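Local coordinates for alpha-acetolactate decarboxylase (Bacillus subtilis subsp. spizizenii, PDB 6J3D), which probably converts (2S)-2-acetolactate to (R)-acetoin with release of carbon dioxide, as a zinc-containing lyase of the acetoin and butanediol pathway, at residues 45-50 against 91-96; 62-67 against 152-157; 100-105 against 220-225; 135-140 against 178-183. All coordinates share one frame; numbering follows the deposited sequence.

Interaction 1 (45-50 against 91-96); sequences DFELSE and GDLSPF
Two backbone hydrogen bonds join F46 and L48 to the segment 91-96. S94 N donates to F46 O at 3.1 Å. L48 N donates to D92 O at 2.9 Å with an N-H...O angle of 164°. F46 O also takes a CA-H...O contact from L93 CA. Two waters extend this pairing. One accepts from D45 N and donates to S94 O. The other links E47 OE1, S49 N, G91 N and D92 O, so D92 O is gripped by L48 N and a water.

The motif is a short two-stranded antiparallel sheet, 46-47 with 93-94. F46 and S94 form the hydrogen-bonded pair and E47 and L93 the non-hydrogen-bonded pair.

Side-chain packing adds to the backbone bonds. E47 and L93 extend together from the same face. The bend of E47 at chi2 (-88°) lays its carboxylate against L93, with CD 3.5 Å from L93 CD2. Just past the pair, L48 splits its two methyls: CD1 meets D92 CB at 3.9 Å and CD2 meets S94 CB at 4.0 Å.

D92 forms a salt bridge with R78 and also accepts from Q89 N. S94 OG accepts from F96 N at 3.0 Å in an ST turn and bonds to T61 O.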
loop_
_atom_site.group_PDB
_atom_site.type_symbol
_atom_site.label_atom_id
_atom_site.label_comp_id
_atom_site.label_asym_id
_atom_site.label_seq_id
_atom_site.Cartn_x
_atom_site.Cartn_y
_atom_site.Cartn_z
ATOM N N ASP A 45 0.422 14.073 12.098
ATOM C CA ASP A 45 0.811 15.378 11.616
ATOM C C ASP A 45 0.076 15.829 10.378
ATOM O O ASP A 45 0.423 16.852 9.811
ATOM C CB ASP A 45 2.322 15.458 11.357
ATOM C CG ASP A 45 2.811 14.548 10.220
ATOM O OD1 ASP A 45 2.034 13.751 9.644
ATOM O OD2 ASP A 45 4.028 14.668 9.890
ATOM N N PHE A 46 -0.969 15.120 9.986
ATOM C CA PHE A 46 -1.689 15.491 8.772
ATOM C C PHE A 46 -2.698 16.599 9.076
ATOM O O PHE A 46 -3.593 16.425 9.910
ATOM C CB PHE A 46 -2.357 14.282 8.122
ATOM C CG PHE A 46 -3.118 14.633 6.890
ATOM C CD1 PHE A 46 -2.454 14.874 5.681
ATOM C CD2 PHE A 46 -4.507 14.748 6.921
ATOM C CE1 PHE A 46 -3.220 15.201 4.514
ATOM C CE2 PHE A 46 -5.235 15.059 5.781
ATOM C CZ PHE A 46 -4.591 15.322 4.590
ATOM N N GLU A 47 -2.517 17.732 8.414
ATOM C CA GLU A 47 -3.387 18.892 8.589
ATOM C C GLU A 47 -4.659 18.742 7.780
ATOM O O GLU A 47 -4.626 18.749 6.560
ATOM C CB GLU A 47 -2.640 20.135 8.104
ATOM C CG GLU A 47 -1.419 20.462 8.961
ATOM C CD GLU A 47 -1.724 21.346 10.171
ATOM O OE1 GLU A 47 -2.852 21.898 10.296
ATOM O OE2 GLU A 47 -0.794 21.527 11.010
ATOM N N LEU A 48 -5.789 18.625 8.464
ATOM C CA LEU A 48 -7.080 18.452 7.769
ATOM C C LEU A 48 -7.524 19.695 6.971
ATOM O O LEU A 48 -8.393 19.576 6.091
ATOM C CB LEU A 48 -8.184 17.990 8.743
ATOM C CG LEU A 48 -7.878 16.593 9.327
ATOM C CD1 LEU A 48 -8.886 16.222 10.399
ATOM C CD2 LEU A 48 -7.878 15.547 8.240
ATOM N N SER A 49 -6.857 20.824 7.212
ATOM C CA SER A 49 -6.972 21.996 6.336
ATOM C C SER A 49 -6.561 21.654 4.902
ATOM O O SER A 49 -7.017 22.315 3.974
ATOM C CB SER A 49 -6.143 23.183 6.840
ATOM O OG SER A 49 -4.772 22.884 7.017
ATOM N N GLU A 50 -5.772 20.599 4.724
ATOM C CA GLU A 50 -5.325 20.159 3.402
ATOM C C GLU A 50 -6.322 19.284 2.656
ATOM O O GLU A 50 -6.080 18.942 1.510
ATOM C CB GLU A 50 -4.005 19.402 3.501
ATOM N N GLY A 91 -6.408 23.681 11.643
ATOM C CA GLY A 91 -5.718 23.319 12.862
ATOM C C GLY A 91 -5.988 21.866 13.254
ATOM O O GLY A 91 -5.187 21.270 13.981
ATOM N N ASP A 92 -7.074 21.276 12.764
ATOM C CA ASP A 92 -7.373 19.891 13.117
ATOM C C ASP A 92 -6.324 18.972 12.465
ATOM O O ASP A 92 -5.879 19.229 11.338
ATOM C CB ASP A 92 -8.783 19.471 12.636
ATOM C CG ASP A 92 -9.921 20.134 13.391
ATOM O OD1 ASP A 92 -9.750 20.815 14.425
ATOM O OD2 ASP A 92 -11.059 19.938 12.930
ATOM N N LEU A 93 -5.966 17.886 13.163
ATOM C CA LEU A 93 -4.956 16.962 12.722
ATOM C C LEU A 93 -5.480 15.546 12.820
ATOM O O LEU A 93 -6.382 15.247 13.604
ATOM C CB LEU A 93 -3.731 17.100 13.634
ATOM C CG LEU A 93 -2.958 18.426 13.606
ATOM C CD1 LEU A 93 -1.916 18.431 14.736
ATOM C CD2 LEU A 93 -2.259 18.632 12.272
ATOM N N SER A 94 -4.927 14.663 12.015
ATOM C CA SER A 94 -5.313 13.272 12.029
ATOM C C SER A 94 -4.112 12.308 11.935
ATOM O O SER A 94 -3.158 12.511 11.140
ATOM C CB SER A 94 -6.242 12.956 10.827
ATOM O OG SER A 94 -6.547 11.546 10.754
ATOM N N PRO A 95 -4.217 11.205 12.688
ATOM C CA PRO A 95 -3.292 10.093 12.572
ATOM C C PRO A 95 -3.688 9.023 11.564
ATOM O O PRO A 95 -2.840 8.151 11.304
ATOM C CB PRO A 95 -3.343 9.480 13.961
ATOM C CG PRO A 95 -4.816 9.611 14.341
ATOM C CD PRO A 95 -5.185 10.990 13.778
ATOM N N PHE A 96 -4.904 9.068 11.019
ATOM C CA PHE A 96 -5.362 8.017 10.147
ATOM C C PHE A 96 -6.620 8.463 9.460
ATOM O O PHE A 96 -7.613 8.759 10.135
ATOM C CB PHE A 96 -5.681 6.737 10.935
ATOM C CG PHE A 96 -6.201 5.601 10.066
ATOM C CD1 PHE A 96 -5.325 4.896 9.254
ATOM C CD2 PHE A 96 -7.517 5.229 10.067
ATOM C CE1 PHE A 96 -5.745 3.845 8.442
ATOM C CE2 PHE A 96 -7.957 4.151 9.230
ATOM C CZ PHE A 96 -7.044 3.489 8.419
HETATM O O HOH W 1 -0.653 11.774 10.275
HETATM O O HOH W 2 -5.494 21.539 9.845
#

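Interaction 2 (62-67 against 152-157)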
loop_
_atom_site.group_PDB
_atom_site.type_symbol
_atom_site.label_atom_id
_atom_site.label_comp_id
_atom_site.label_asym_id
_atom_site.label_seq_id
_atom_site.Cartn_x
_atom_site.Cartn_y
_atom_site.Cartn_z
ATOM N N PHE A 62 -9.295 11.514 14.340
ATOM C CA PHE A 62 -8.620 12.761 14.608
ATOM C C PHE A 62 -7.530 12.446 15.623
ATOM O O PHE A 62 -7.549 11.385 16.268
ATOM C CB PHE A 62 -9.587 13.770 15.212
ATOM C CG PHE A 62 -10.592 14.312 14.246
ATOM C CD1 PHE A 62 -10.412 15.543 13.619
ATOM C CD2 PHE A 62 -11.764 13.614 13.984
ATOM C CE1 PHE A 62 -11.386 16.062 12.765
ATOM C CE2 PHE A 62 -12.680 14.110 13.121
ATOM C CZ PHE A 62 -12.490 15.321 12.494
ATOM N N ASN A 63 -6.614 13.396 15.803
ATOM C CA ASN A 63 -5.612 13.266 16.838
ATOM C C ASN A 63 -6.235 13.005 18.187
ATOM O O ASN A 63 -7.312 13.545 18.502
ATOM C CB ASN A 63 -4.688 14.487 16.888
ATOM C CG ASN A 63 -3.527 14.368 15.954
ATOM O OD1 ASN A 63 -3.586 13.639 14.936
ATOM N ND2 ASN A 63 -2.433 15.071 16.295
ATOM N N LYS A 64 -5.570 12.124 18.942
ATOM C CA LYS A 64 -6.024 11.626 20.250
ATOM C C LYS A 64 -7.268 10.745 20.188
ATOM O O LYS A 64 -7.868 10.481 21.230
ATOM C CB LYS A 64 -6.261 12.767 21.258
ATOM C CG LYS A 64 -5.162 13.786 21.284
ATOM C CD LYS A 64 -5.281 14.719 22.493
ATOM C CE LYS A 64 -4.787 14.045 23.801
ATOM N NZ LYS A 64 -3.387 13.553 23.889
ATOM N N LEU A 65 -7.667 10.298 18.985
ATOM C CA LEU A 65 -8.928 9.585 18.779
ATOM C C LEU A 65 -10.096 10.419 19.223
ATOM O O LEU A 65 -11.134 9.890 19.672
ATOM C CB LEU A 65 -8.981 8.209 19.472
ATOM C CG LEU A 65 -7.936 7.144 19.089
ATOM C CD1 LEU A 65 -8.381 5.808 19.742
ATOM C CD2 LEU A 65 -7.797 6.992 17.565
ATOM N N ASP A 66 -9.967 11.731 19.068
ATOM C CA ASP A 66 -11.024 12.625 19.522
ATOM C C ASP A 66 -12.107 12.714 18.450
ATOM O O ASP A 66 -12.206 13.691 17.730
ATOM C CB ASP A 66 -10.469 13.996 19.852
ATOM C CG ASP A 66 -11.498 14.908 20.506
ATOM O OD1 ASP A 66 -12.679 14.474 20.793
ATOM O OD2 ASP A 66 -11.163 16.104 20.744
ATOM N N GLY A 67 -12.922 11.673 18.359
ATOM C CA GLY A 67 -14.032 11.647 17.395
ATOM C C GLY A 67 -13.758 10.933 16.086
ATOM O O GLY A 67 -12.608 10.599 15.744
ATOM N N LEU A 152 -11.628 10.753 22.937
ATOM C CA LEU A 152 -10.334 11.348 23.280
ATOM C C LEU A 152 -9.585 10.503 24.313
ATOM O O LEU A 152 -10.134 10.159 25.374
ATOM C CB LEU A 152 -10.514 12.791 23.772
ATOM C CG LEU A 152 -9.191 13.532 24.133
ATOM C CD1 LEU A 152 -9.215 14.973 23.652
ATOM C CD2 LEU A 152 -8.952 13.465 25.613
ATOM N N GLN A 153 -8.336 10.190 23.969
ATOM C CA GLN A 153 -7.429 9.406 24.788
ATOM C C GLN A 153 -6.389 10.336 25.406
ATOM O O GLN A 153 -6.036 11.354 24.809
ATOM C CB GLN A 153 -6.700 8.381 23.927
ATOM C CG GLN A 153 -7.603 7.445 23.163
ATOM C CD GLN A 153 -8.304 6.435 24.052
ATOM O OE1 GLN A 153 -7.650 5.641 24.747
ATOM N NE2 GLN A 153 -9.638 6.424 24.010
ATOM N N GLU A 154 -5.891 9.967 26.583
ATOM C CA GLU A 154 -4.816 10.707 27.263
ATOM C C GLU A 154 -3.547 9.852 27.279
ATOM O O GLU A 154 -3.611 8.625 27.386
ATOM C CB GLU A 154 -5.212 11.049 28.708
ATOM C CG GLU A 154 -6.605 11.643 28.883
ATOM C CD GLU A 154 -6.737 13.089 28.407
ATOM O OE1 GLU A 154 -5.751 13.650 27.873
ATOM O OE2 GLU A 154 -7.850 13.662 28.567
ATOM N N LYS A 155 -2.401 10.513 27.154
ATOM C CA LYS A 155 -1.123 9.841 27.213
ATOM C C LYS A 155 -0.899 9.346 28.645
ATOM O O LYS A 155 -1.363 9.971 29.587
ATOM C CB LYS A 155 0.009 10.791 26.794
ATOM C CG LYS A 155 0.029 11.115 25.306
ATOM C CD LYS A 155 1.448 11.488 24.850
ATOM C CE LYS A 155 1.444 12.122 23.468
ATOM N NZ LYS A 155 2.796 12.605 23.135
ATOM N N PRO A 156 -0.197 8.214 28.814
ATOM C CA PRO A 156 0.382 7.353 27.784
ATOM C C PRO A 156 -0.679 6.488 27.091
ATOM O O PRO A 156 -1.486 5.829 27.750
ATOM C CB PRO A 156 1.362 6.479 28.560
ATOM C CG PRO A 156 0.818 6.427 29.932
ATOM C CD PRO A 156 0.111 7.734 30.174
ATOM N N TYR A 157 -0.643 6.494 25.768
ATOM C CA TYR A 157 -1.676 5.840 24.957
ATOM C C TYR A 157 -1.610 4.331 25.077
ATOM O O TYR A 157 -0.513 3.748 25.172
ATOM C CB TYR A 157 -1.509 6.238 23.501
ATOM C CG TYR A 157 -1.831 7.684 23.199
ATOM C CD1 TYR A 157 -2.826 8.354 23.889
ATOM C CD2 TYR A 157 -1.154 8.371 22.193
ATOM C CE1 TYR A 157 -3.153 9.683 23.579
ATOM C CE2 TYR A 157 -1.474 9.683 21.873
ATOM C CZ TYR A 157 -2.454 10.341 22.586
ATOM O OH TYR A 157 -2.779 11.640 22.265
HETATM O O HOH W 3 -13.823 12.490 22.119
#
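K64 NZ donates to Y157 OH at 2.6 Å, the shortest polar bond between the two segments. The ammonium group comes to the edge of the tyrosine ring, near its plane. The lysine chain bends at chi3 (78°) and chi4 (59°), which folds its end back over the backbone of 152-157. CE then lies 3.1 Å from Q153 O. Y157 OH is also hydrogen-bonded to D43 OD1, so the hydroxyl probably sits between a positive and a negative group. The carboxylate of E154 is near K64 NZ but not in contact with it; its charge may add a weak attraction.

The backbone of K64 is held too. Q153 N donates to K64 O at 2.8 Å, and L152 CA makes a CA-H...O contact with the same oxygen.

The side chain of L152 runs alongside that of K64. Its CD1 meets K64 CD at 4.1 Å and D66 OD2 at 3.7 Å. A water accepts from L152 N and donates to D66 OD1. That carboxylate is also in a salt bridge with R80. L65 turns its CD1 methyl to Q153 CG at 3.9 Å, while Q153 NE2 bonds back to E151 O.

Neither segment is regular helix or strand here. D66 is the centre of an inverse gamma turn in the loop between strands 57-61 and 68-72. The arrangement is a loop-to-loop contact at the surface, joining the loop after strand 141-148 to the turn that leads into strand 68-72, which carries the zinc-binding residue E68.

Interaction 3 (100-105 against 220-225); sequences TFFTPD and TVTISQ
The F102 ring meets S224 CB and T222 OG1. The side chain leaves CB with CG anti to the backbone N (chi1 -172°), and this carries the ring across segment 220-225. CD1 and CE1 are the first atoms to touch: each is 3.8 Å from S224 CB, which sits over one face in a CH-pi contact 4.0 Å from the ring centroid. CE2 and CZ reach T222, with CZ 3.4 Å from OG1. The ring of F102 also stacks with F57.

The segment 100-105 links strands 97-100 and 106-110. It crosses strand 219-232, which pairs antiparallel with 106-110. The backbone angles at P104 fit an inverse gamma turn, though its bond is weak, and P104 CB packs on T222 CB.

Polar bonds hold the rest of the loop. T103 N donates to S224 OG at 3.1 Å. D105 N makes a weak bond to I223 O. Q225 N donates to D105 OD2 at 2.9 Å, on the anti side and 20° out of the carboxylate plane. A water donates to both D105 OD2 and Q225 O. Beyond this bonded end, the side chain of Q225 packs on F240 of the second subunit.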
loop_
_atom_site.group_PDB
_atom_site.type_symbol
_atom_site.label_atom_id
_atom_site.label_comp_id
_atom_site.label_asym_id
_atom_site.label_seq_id
_atom_site.Cartn_x
_atom_site.Cartn_y
_atom_site.Cartn_z
ATOM N N THR A 100 -10.905 10.713 -1.124
ATOM C CA THR A 100 -10.928 10.641 -2.582
ATOM C C THR A 100 -11.804 11.750 -3.164
ATOM O O THR A 100 -12.537 12.398 -2.421
ATOM C CB THR A 100 -11.362 9.251 -3.087
ATOM O OG1 THR A 100 -10.963 9.086 -4.467
ATOM C CG2 THR A 100 -12.900 8.979 -2.913
ATOM N N PHE A 101 -11.692 11.976 -4.466
ATOM C CA PHE A 101 -12.691 12.752 -5.211
ATOM C C PHE A 101 -13.704 11.749 -5.751
ATOM O O PHE A 101 -13.412 10.975 -6.684
ATOM C CB PHE A 101 -12.039 13.601 -6.311
ATOM C CG PHE A 101 -11.221 14.714 -5.779
ATOM C CD1 PHE A 101 -11.829 15.865 -5.283
ATOM C CD2 PHE A 101 -9.833 14.590 -5.651
ATOM C CE1 PHE A 101 -11.062 16.908 -4.738
ATOM C CE2 PHE A 101 -9.074 15.639 -5.120
ATOM C CZ PHE A 101 -9.690 16.780 -4.660
ATOM N N PHE A 102 -14.898 11.759 -5.172
ATOM C CA PHE A 102 -15.903 10.743 -5.462
ATOM C C PHE A 102 -16.582 11.067 -6.775
ATOM O O PHE A 102 -17.140 12.182 -6.932
ATOM C CB PHE A 102 -16.928 10.697 -4.349
ATOM C CG PHE A 102 -17.886 9.569 -4.443
ATOM C CD1 PHE A 102 -17.630 8.383 -3.792
ATOM C CD2 PHE A 102 -19.061 9.682 -5.157
ATOM C CE1 PHE A 102 -18.500 7.325 -3.857
ATOM C CE2 PHE A 102 -19.956 8.603 -5.227
ATOM C CZ PHE A 102 -19.681 7.427 -4.564
ATOM N N THR A 103 -16.571 10.094 -7.681
ATOM C CA THR A 103 -17.328 10.165 -8.939
ATOM C C THR A 103 -18.258 8.922 -8.989
ATOM O O THR A 103 -17.813 7.805 -8.712
ATOM C CB THR A 103 -16.395 10.265 -10.157
ATOM O OG1 THR A 103 -15.393 9.233 -10.110
ATOM C CG2 THR A 103 -15.641 11.614 -10.166
ATOM N N PRO A 104 -19.542 9.105 -9.311
ATOM C CA PRO A 104 -20.427 7.926 -9.255
ATOM C C PRO A 104 -20.355 7.068 -10.506
ATOM O O PRO A 104 -21.183 7.210 -11.412
ATOM C CB PRO A 104 -21.814 8.552 -9.091
ATOM C CG PRO A 104 -21.700 9.864 -9.874
ATOM C CD PRO A 104 -20.302 10.348 -9.538
ATOM N N ASP A 105 -19.457 6.099 -10.516
ATOM C CA ASP A 105 -19.302 5.221 -11.655
ATOM C C ASP A 105 -20.395 4.126 -11.791
ATOM O O ASP A 105 -20.677 3.656 -12.909
ATOM C CB ASP A 105 -17.903 4.588 -11.605
ATOM C CG ASP A 105 -16.803 5.631 -11.395
ATOM O OD1 ASP A 105 -16.952 6.808 -11.834
ATOM O OD2 ASP A 105 -15.797 5.293 -10.740
ATOM N N THR A 220 -30.141 4.735 -2.144
ATOM C CA THR A 220 -29.403 4.782 -3.383
ATOM C C THR A 220 -27.940 4.551 -3.061
ATOM O O THR A 220 -27.387 5.224 -2.205
ATOM C CB THR A 220 -29.558 6.115 -4.116
ATOM O OG1 THR A 220 -30.939 6.326 -4.434
ATOM C CG2 THR A 220 -28.774 6.083 -5.463
ATOM N N VAL A 221 -27.320 3.604 -3.761
ATOM C CA VAL A 221 -25.929 3.266 -3.537
ATOM C C VAL A 221 -25.171 3.763 -4.755
ATOM O O VAL A 221 -25.576 3.494 -5.891
ATOM C CB VAL A 221 -25.698 1.762 -3.383
ATOM C CG1 VAL A 221 -24.185 1.439 -3.155
ATOM C CG2 VAL A 221 -26.566 1.231 -2.230
ATOM N N THR A 222 -24.083 4.486 -4.501
ATOM C CA THR A 222 -23.143 4.901 -5.542
ATOM C C THR A 222 -21.759 4.419 -5.202
ATOM O O THR A 222 -21.372 4.393 -4.055
ATOM C CB THR A 222 -23.205 6.427 -5.824
ATOM O OG1 THR A 222 -23.059 7.188 -4.616
ATOM C CG2 THR A 222 -24.572 6.799 -6.413
ATOM N N ILE A 223 -21.053 3.982 -6.241
ATOM C CA ILE A 223 -19.718 3.396 -6.132
ATOM C C ILE A 223 -18.780 4.097 -7.099
ATOM O O ILE A 223 -19.083 4.308 -8.287
ATOM C CB ILE A 223 -19.730 1.898 -6.404
ATOM C CG1 ILE A 223 -20.733 1.202 -5.501
ATOM C CG2 ILE A 223 -18.302 1.268 -6.231
ATOM C CD1 ILE A 223 -20.990 -0.219 -5.845
ATOM N N SER A 224 -17.573 4.363 -6.607
ATOM C CA SER A 224 -16.542 5.036 -7.386
ATOM C C SER A 224 -15.264 4.150 -7.377
ATOM O O SER A 224 -14.713 3.868 -6.307
ATOM C CB SER A 224 -16.256 6.408 -6.758
ATOM O OG SER A 224 -15.349 7.223 -7.524
ATOM N N GLN A 225 -14.822 3.702 -8.555
ATOM C CA GLN A 225 -13.709 2.769 -8.683
ATOM C C GLN A 225 -12.413 3.540 -8.681
ATOM O O GLN A 225 -12.293 4.500 -9.421
ATOM C CB GLN A 225 -13.888 2.005 -10.024
ATOM C CG GLN A 225 -12.784 1.129 -10.460
ATOM C CD GLN A 225 -13.049 0.493 -11.839
ATOM O OE1 GLN A 225 -14.181 0.207 -12.157
ATOM N NE2 GLN A 225 -11.999 0.318 -12.656
HETATM O O HOH W 4 -13.516 6.794 -10.378
#

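Interaction 4 (135-140 against 178-183); sequences AIRIDG and TIVGFL
R137 and V180 stand next to each other on the face of an antiparallel beta pair that also carries A135, D139, T178 and F182. The segments of strands 133-139 and 175-184 in this contact run at 154° to each other. Their backbone bonds come in two pairs. I136 and G181 exchange N-H...O bonds in both directions, and so do I138 and I179. I138 N to I179 O is 2.8 Å, with an N-H...O angle of 166°.

On the first face the arginine, stretched straight from CB to NE, runs along V180, with R137 CG 3.9 Å from V180 CG1. Farther out the chain crosses T178, where NE passes CG2. A135 turns CB to F182 CE1 at 3.9 Å. Strands 57-61 and 68-72 cover this face: F57 and I59 from the first, I70 and F72 from the second. The side chains of V180 and F182 are about 5 Å from those of the zinc ligands H199 and H197 respectively.

On the other face I138 and I179 also pack flank to flank, with I138 CD1 4.1 Å from I179 CB. I136 and L183 meet at a slant through CG2 and CD2. L198 of strand 195-202 packs on I136 and I179.

D139 OD1 is gripped by two groups. R137 NE makes a salt bridge to it at 2.9 Å, using the syn lone pair of that oxygen, which lies in the guanidinium plane. R137 also reaches D73 through NH1, in a second salt bridge. T178 OG1 donates to D139 OD1 from the anti side at 2.7 Å.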
loop_
_atom_site.group_PDB
_atom_site.type_symbol
_atom_site.label_atom_id
_atom_site.label_comp_id
_atom_site.label_asym_id
_atom_site.label_seq_id
_atom_site.Cartn_x
_atom_site.Cartn_y
_atom_site.Cartn_z
ATOM N N ALA A 135 -14.670 3.602 -3.491
ATOM C CA ALA A 135 -15.373 4.436 -2.533
ATOM C C ALA A 135 -16.838 4.103 -2.694
ATOM O O ALA A 135 -17.285 3.818 -3.816
ATOM C CB ALA A 135 -15.111 5.900 -2.838
ATOM N N ILE A 136 -17.570 4.067 -1.598
ATOM C CA ILE A 136 -19.003 3.756 -1.619
ATOM C C ILE A 136 -19.812 4.769 -0.818
ATOM O O ILE A 136 -19.354 5.240 0.234
ATOM C CB ILE A 136 -19.234 2.313 -1.165
ATOM C CG1 ILE A 136 -20.668 1.877 -1.408
ATOM C CG2 ILE A 136 -18.913 2.125 0.277
ATOM C CD1 ILE A 136 -20.777 0.346 -1.452
ATOM N N ARG A 137 -21.015 5.097 -1.328
ATOM C CA ARG A 137 -21.925 5.975 -0.642
ATOM C C ARG A 137 -23.294 5.373 -0.658
ATOM O O ARG A 137 -23.750 4.917 -1.717
ATOM C CB ARG A 137 -22.003 7.338 -1.308
ATOM C CG ARG A 137 -22.951 8.309 -0.667
ATOM C CD ARG A 137 -22.642 9.733 -1.143
ATOM N NE ARG A 137 -23.636 10.664 -0.629
ATOM C CZ ARG A 137 -23.619 11.991 -0.768
ATOM N NH1 ARG A 137 -22.615 12.602 -1.372
ATOM N NH2 ARG A 137 -24.634 12.700 -0.276
ATOM N N ILE A 138 -23.970 5.409 0.493
ATOM C CA ILE A 138 -25.336 4.929 0.585
ATOM C C ILE A 138 -26.174 6.044 1.176
ATOM O O ILE A 138 -25.933 6.428 2.322
ATOM C CB ILE A 138 -25.456 3.688 1.464
ATOM C CG1 ILE A 138 -24.479 2.603 1.059
ATOM C CG2 ILE A 138 -26.931 3.167 1.431
ATOM C CD1 ILE A 138 -24.246 1.614 2.197
ATOM N N ASP A 139 -27.157 6.532 0.433
ATOM C CA ASP A 139 -28.021 7.604 0.950
ATOM C C ASP A 139 -29.422 7.095 1.116
ATOM O O ASP A 139 -29.920 6.448 0.237
ATOM C CB ASP A 139 -28.121 8.745 -0.028
ATOM C CG ASP A 139 -26.826 9.424 -0.276
ATOM O OD1 ASP A 139 -26.082 9.733 0.691
ATOM O OD2 ASP A 139 -26.463 9.476 -1.493
ATOM N N GLY A 140 -30.081 7.411 2.210
ATOM C CA GLY A 140 -31.494 7.069 2.295
ATOM C C GLY A 140 -31.919 6.656 3.667
ATOM O O GLY A 140 -31.429 7.192 4.635
ATOM N N THR A 178 -26.557 9.233 5.527
ATOM C CA THR A 178 -25.559 8.846 4.556
ATOM C C THR A 178 -24.483 7.989 5.212
ATOM O O THR A 178 -23.938 8.355 6.266
ATOM C CB THR A 178 -24.925 10.133 3.912
ATOM O OG1 THR A 178 -25.961 10.825 3.167
ATOM C CG2 THR A 178 -23.790 9.764 3.002
ATOM N N ILE A 179 -24.170 6.868 4.581
ATOM C CA ILE A 179 -23.032 6.044 4.925
ATOM C C ILE A 179 -22.038 6.272 3.814
ATOM O O ILE A 179 -22.392 6.196 2.644
ATOM C CB ILE A 179 -23.362 4.528 4.985
ATOM C CG1 ILE A 179 -24.230 4.193 6.181
ATOM C CG2 ILE A 179 -22.049 3.684 5.051
ATOM C CD1 ILE A 179 -24.724 2.770 6.236
ATOM N N VAL A 180 -20.793 6.522 4.171
ATOM C CA VAL A 180 -19.692 6.620 3.207
ATOM C C VAL A 180 -18.520 5.821 3.686
ATOM O O VAL A 180 -18.287 5.661 4.909
ATOM C CB VAL A 180 -19.222 8.065 2.908
ATOM C CG1 VAL A 180 -20.302 8.819 2.110
ATOM C CG2 VAL A 180 -18.789 8.790 4.176
ATOM N N GLY A 181 -17.760 5.282 2.734
ATOM C CA GLY A 181 -16.517 4.654 3.090
ATOM C C GLY A 181 -15.813 4.064 1.907
ATOM O O GLY A 181 -16.066 4.430 0.772
ATOM N N PHE A 182 -14.973 3.089 2.218
ATOM C CA PHE A 182 -14.089 2.503 1.237
ATOM C C PHE A 182 -14.125 0.998 1.291
ATOM O O PHE A 182 -14.310 0.406 2.361
ATOM C CB PHE A 182 -12.661 3.006 1.466
ATOM C CG PHE A 182 -12.497 4.464 1.253
ATOM C CD1 PHE A 182 -12.380 4.971 -0.020
ATOM C CD2 PHE A 182 -12.506 5.350 2.328
ATOM C CE1 PHE A 182 -12.225 6.364 -0.210
ATOM C CE2 PHE A 182 -12.363 6.709 2.120
ATOM C CZ PHE A 182 -12.253 7.209 0.884
ATOM N N LEU A 183 -13.921 0.374 0.121
ATOM C CA LEU A 183 -13.783 -1.074 -0.012
ATOM C C LEU A 183 -12.322 -1.314 -0.401
ATOM O O LEU A 183 -11.860 -0.734 -1.392
ATOM C CB LEU A 183 -14.698 -1.578 -1.112
ATOM C CG LEU A 183 -16.156 -1.206 -1.158
ATOM C CD1 LEU A 183 -16.810 -2.219 -2.079
ATOM C CD2 LEU A 183 -16.811 -1.050 0.159
#

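Overall arrangement
Interaction 4 is the buried contact of the four. Interactions 1 and 3 are partly buried, and interaction 2 is at the surface. Interactions 3 and 4 hold the same sheet: strand 133-139 lies between 175-184 and 219-232, and S224 O is 2.8 Å from A135 N where they touch. Interactions 1 and 2 meet at another part of the fold, with L93 O 2.9 Å from N63 N. Interactions 2 and 3 lie on opposite sides of the chain's centre, about 31 Å apart between centres. Chemistry follows place. Regular backbone pairing and apolar side chains dominate interaction 4, with a charged network at one end; bridging waters appear in the other three.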